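PDB 7C6O: cobalamin biosynthesis protein CobN from Mycobacterium tuberculosis, which is the large, catalytic subunit of cobaltochelatase, which probably inserts cobalt into the corrin ring during cobalamin biosynthesis. Local coordinates for residues L921-D935 against L961-V974. Residues are numbered along the deposited sequence; the frame is centred on the assembly and turned at random.
Sequences LAPMQPAELGRPRID and LVADLDEAAEDNYV
Arg933 reaches across to Glu967 in the segment 961-974 and grips it side-on. Arg933 CB rests near Asp971 O and Asn972 OD1, and CG passes Asp971 O. With CG anti to its own carbonyl carbon (chi1 -56°) and an extended chain to NE, the side chain brings CD to 3.7 Å from Val962 CB, with the Asn972 amide also alongside. NE then donates to Glu967 OE1 (2.9 Å) and NH2 to Glu967 OE2 (2.9 Å), each oxygen using its syn lone pair; the guanidinium and carboxylate planes are 6° apart, nearly coplanar. NH2 also bonds Met924 O, while NH1 turns to Leu905 O. Over one face of the guanidinium sit Val962 CG1 and Leu965 CD1. Asn972 braces the acid: its ND2 approaches Glu967 OE1 from above the carboxylate plane, at 2.8 Å, and also donates to Val962 O. Two donors thus grip OE1, which would probably help keep Glu967 ionised.

The backbones meet at a single bridge, Arg933 with Asn972, just before strand 935-940 of the mixed sheet that also holds strands 880-885 and 995-997, and at the start of helix 973-985, where Asn972 is the N-cap and its OD1 accepts from Arg975 N. Arg933 N donates to Asp971 O, and Tyr973 N to Arg933 O at 2.9 Å. A water spans Arg931 O and Asp971 O.

Beside this bridge, Pro932 CB lies over the Tyr973 ring in a CH-pi contact, 3.9 Å from the centroid and 21° off the normal; Trp877 touches both residues. Ile934 CD1 comes obliquely to the same ring. Near the end of helix 949-963, Leu961 crosses Pro923 at about a right angle, its CD1 3.9 Å from Pro923 CD.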
# COMPACT_ATOMS: atom_id res chain seq x y z
N LEU A 921 8.73 -4.64 -22.93
CA LEU A 921 8.48 -3.29 -23.40
C LEU A 921 8.74 -3.24 -24.90
O LEU A 921 9.57 -3.99 -25.42
CB LEU A 921 9.36 -2.26 -22.69
CG LEU A 921 9.25 -2.15 -21.16
CD1 LEU A 921 10.40 -1.32 -20.62
CD2 LEU A 921 7.91 -1.53 -20.77
N ALA A 922 8.04 -2.33 -25.58
CA ALA A 922 8.20 -2.18 -27.01
C ALA A 922 8.20 -0.70 -27.38
O ALA A 922 7.17 -0.03 -27.27
CB ALA A 922 7.08 -2.91 -27.76
N PRO A 923 9.34 -0.16 -27.81
CA PRO A 923 9.38 1.27 -28.17
C PRO A 923 8.56 1.54 -29.42
O PRO A 923 8.62 0.80 -30.40
CB PRO A 923 10.87 1.53 -28.41
CG PRO A 923 11.43 0.20 -28.78
CD PRO A 923 10.65 -0.81 -27.97
N MET A 924 7.78 2.62 -29.37
CA MET A 924 7.08 3.10 -30.55
C MET A 924 8.03 3.95 -31.39
O MET A 924 8.86 4.68 -30.85
CB MET A 924 5.85 3.92 -30.16
CG MET A 924 5.05 3.34 -29.01
SD MET A 924 3.71 4.45 -28.53
CE MET A 924 3.54 4.03 -26.80
N GLN A 925 7.89 3.84 -32.70
CA GLN A 925 8.79 4.61 -33.56
C GLN A 925 8.35 6.07 -33.64
O GLN A 925 7.17 6.37 -33.43
CB GLN A 925 8.84 3.99 -34.95
CG GLN A 925 9.45 2.60 -34.97
CD GLN A 925 10.83 2.55 -34.32
OE1 GLN A 925 11.69 3.39 -34.59
NE2 GLN A 925 11.03 1.57 -33.44
N PRO A 926 9.28 6.98 -33.91
CA PRO A 926 8.92 8.41 -33.95
C PRO A 926 7.77 8.74 -34.89
O PRO A 926 6.96 9.62 -34.58
CB PRO A 926 10.23 9.08 -34.41
CG PRO A 926 11.30 8.16 -33.93
CD PRO A 926 10.73 6.77 -34.05
N ALA A 927 7.67 8.05 -36.03
CA ALA A 927 6.58 8.31 -36.95
C ALA A 927 5.23 7.98 -36.32
O ALA A 927 4.24 8.69 -36.54
CB ALA A 927 6.78 7.51 -38.24
N GLU A 928 5.17 6.90 -35.53
CA GLU A 928 3.92 6.56 -34.86
C GLU A 928 3.65 7.50 -33.69
O GLU A 928 2.50 7.88 -33.45
CB GLU A 928 3.97 5.11 -34.36
CG GLU A 928 2.74 4.70 -33.57
CD GLU A 928 2.89 3.35 -32.90
OE1 GLU A 928 4.02 2.80 -32.92
OE2 GLU A 928 1.89 2.84 -32.36
N LEU A 929 4.70 7.89 -32.96
CA LEU A 929 4.53 8.79 -31.83
C LEU A 929 4.04 10.16 -32.26
O LEU A 929 3.28 10.81 -31.53
CB LEU A 929 5.85 8.89 -31.06
CG LEU A 929 5.82 9.34 -29.60
CD1 LEU A 929 4.89 8.45 -28.78
CD2 LEU A 929 7.23 9.30 -29.02
N GLY A 930 4.46 10.62 -33.44
CA GLY A 930 4.03 11.92 -33.94
C GLY A 930 4.57 13.10 -33.17
O GLY A 930 4.11 14.23 -33.41
N ARG A 931 5.52 12.89 -32.27
CA ARG A 931 6.03 13.93 -31.40
C ARG A 931 7.34 13.43 -30.80
O ARG A 931 7.62 12.23 -30.85
CB ARG A 931 5.02 14.28 -30.30
CG ARG A 931 4.64 13.09 -29.44
CD ARG A 931 4.49 13.50 -28.00
NE ARG A 931 3.94 12.42 -27.19
CZ ARG A 931 4.67 11.59 -26.45
NH1 ARG A 931 5.99 11.72 -26.40
NH2 ARG A 931 4.08 10.64 -25.74
N PRO A 932 8.15 14.32 -30.22
CA PRO A 932 9.40 13.87 -29.61
C PRO A 932 9.14 13.01 -28.39
O PRO A 932 8.12 13.14 -27.70
CB PRO A 932 10.10 15.17 -29.22
CG PRO A 932 9.45 16.24 -30.02
CD PRO A 932 8.04 15.79 -30.21
N ARG A 933 10.07 12.10 -28.13
CA ARG A 933 10.12 11.44 -26.83
C ARG A 933 10.42 12.48 -25.76
O ARG A 933 11.42 13.20 -25.85
CB ARG A 933 11.18 10.34 -26.82
CG ARG A 933 11.01 9.29 -27.91
CD ARG A 933 11.92 8.10 -27.69
NE ARG A 933 11.98 7.25 -28.87
CZ ARG A 933 11.08 6.32 -29.19
NH1 ARG A 933 10.03 6.12 -28.40
NH2 ARG A 933 11.22 5.60 -30.29
N ILE A 934 9.54 12.59 -24.78
CA ILE A 934 9.68 13.57 -23.71
C ILE A 934 10.46 12.94 -22.57
O ILE A 934 10.16 11.81 -22.15
CB ILE A 934 8.31 14.07 -23.23
CG1 ILE A 934 7.45 14.53 -24.42
CG2 ILE A 934 8.47 15.19 -22.22
CD1 ILE A 934 8.00 15.73 -25.17
N ASP A 935 11.46 13.65 -22.06
CA ASP A 935 12.22 13.17 -20.92
C ASP A 935 11.33 13.17 -19.67
O ASP A 935 10.43 14.00 -19.53
CB ASP A 935 13.46 14.03 -20.69
CG ASP A 935 14.60 13.27 -20.04
OD1 ASP A 935 14.41 12.10 -19.65
OD2 ASP A 935 15.70 13.85 -19.91
N LEU A 961 16.26 2.15 -22.63
CA LEU A 961 15.84 1.71 -23.96
C LEU A 961 15.85 2.87 -24.95
O LEU A 961 16.52 2.83 -25.98
CB LEU A 961 14.46 1.07 -23.89
CG LEU A 961 14.08 -0.10 -24.80
CD1 LEU A 961 12.60 -0.43 -24.63
CD2 LEU A 961 14.40 0.17 -26.26
N VAL A 962 15.10 3.93 -24.63
CA VAL A 962 14.96 5.05 -25.57
C VAL A 962 16.19 5.95 -25.58
O VAL A 962 16.43 6.63 -26.58
CB VAL A 962 13.71 5.88 -25.27
CG1 VAL A 962 12.47 5.03 -25.43
CG2 VAL A 962 13.77 6.47 -23.86
N ALA A 963 16.97 5.99 -24.50
CA ALA A 963 18.19 6.79 -24.51
C ALA A 963 19.19 6.23 -25.52
O ALA A 963 20.01 6.99 -26.06
CB ALA A 963 18.81 6.83 -23.12
N ASP A 964 19.12 4.94 -25.81
CA ASP A 964 20.08 4.28 -26.68
C ASP A 964 19.66 4.25 -28.14
O ASP A 964 20.48 3.91 -29.00
CB ASP A 964 20.34 2.85 -26.19
CG ASP A 964 21.78 2.43 -26.35
OD1 ASP A 964 22.66 3.10 -25.77
OD2 ASP A 964 22.04 1.44 -27.06
N LEU A 965 18.41 4.59 -28.45
CA LEU A 965 17.95 4.60 -29.83
C LEU A 965 18.63 5.73 -30.60
O LEU A 965 18.65 6.87 -30.14
CB LEU A 965 16.43 4.75 -29.89
CG LEU A 965 15.60 3.64 -29.25
CD1 LEU A 965 14.12 4.00 -29.26
CD2 LEU A 965 15.83 2.31 -29.95
N ASP A 966 19.18 5.40 -31.77
CA ASP A 966 19.87 6.40 -32.59
C ASP A 966 18.82 7.28 -33.25
O ASP A 966 18.34 7.01 -34.35
CB ASP A 966 20.76 5.72 -33.62
CG ASP A 966 21.86 6.64 -34.14
OD1 ASP A 966 21.73 7.87 -33.97
OD2 ASP A 966 22.84 6.13 -34.71
N GLU A 967 18.46 8.36 -32.56
CA GLU A 967 17.45 9.30 -33.03
C GLU A 967 17.95 10.72 -32.86
O GLU A 967 18.82 11.00 -32.02
CB GLU A 967 16.12 9.11 -32.29
CG GLU A 967 15.46 7.76 -32.54
CD GLU A 967 14.33 7.46 -31.57
OE1 GLU A 967 14.21 8.17 -30.55
OE2 GLU A 967 13.57 6.49 -31.82
N ALA A 968 17.40 11.63 -33.66
CA ALA A 968 17.79 13.02 -33.60
C ALA A 968 17.32 13.66 -32.30
O ALA A 968 16.36 13.21 -31.66
CB ALA A 968 17.23 13.79 -34.80
N ALA A 969 18.01 14.74 -31.91
CA ALA A 969 17.66 15.43 -30.67
C ALA A 969 16.24 15.96 -30.71
O ALA A 969 15.52 15.92 -29.70
CB ALA A 969 18.66 16.56 -30.41
N GLU A 970 15.81 16.46 -31.87
CA GLU A 970 14.45 16.98 -32.00
C GLU A 970 13.39 15.89 -31.87
O GLU A 970 12.22 16.21 -31.68
CB GLU A 970 14.28 17.71 -33.33
CG GLU A 970 14.82 19.13 -33.33
CD GLU A 970 14.11 20.02 -34.34
OE1 GLU A 970 13.37 19.48 -35.19
OE2 GLU A 970 14.29 21.25 -34.28
N ASP A 971 13.78 14.62 -31.99
CA ASP A 971 12.85 13.51 -31.86
C ASP A 971 12.94 12.80 -30.52
O ASP A 971 12.05 12.00 -30.20
CB ASP A 971 13.09 12.47 -32.97
CG ASP A 971 12.85 13.04 -34.36
OD1 ASP A 971 11.98 13.92 -34.50
OD2 ASP A 971 13.52 12.58 -35.31
N ASN A 972 13.98 13.06 -29.72
CA ASN A 972 14.26 12.24 -28.54
C ASN A 972 14.97 13.12 -27.52
O ASN A 972 16.20 13.25 -27.53
CB ASN A 972 15.10 11.02 -28.92
CG ASN A 972 15.23 10.02 -27.79
OD1 ASN A 972 15.12 10.37 -26.61
ND2 ASN A 972 15.49 8.77 -28.14
N TYR A 973 14.19 13.72 -26.61
CA TYR A 973 14.77 14.57 -25.59
C TYR A 973 15.52 13.75 -24.54
O TYR A 973 16.45 14.27 -23.91
CB TYR A 973 13.69 15.42 -24.91
CG TYR A 973 12.94 16.35 -25.85
CD1 TYR A 973 13.44 16.68 -27.10
CD2 TYR A 973 11.72 16.90 -25.47
CE1 TYR A 973 12.76 17.52 -27.95
CE2 TYR A 973 11.03 17.75 -26.31
CZ TYR A 973 11.55 18.06 -27.55
OH TYR A 973 10.86 18.90 -28.40
N VAL A 974 15.14 12.49 -24.36
CA VAL A 974 15.84 11.62 -23.42
C VAL A 974 17.29 11.43 -23.85
O VAL A 974 18.23 11.68 -23.09
CB VAL A 974 15.12 10.27 -23.28
CG1 VAL A 974 15.86 9.36 -22.31
CG2 VAL A 974 13.68 10.47 -22.85
O HOH W 1 9.88 11.06 -31.76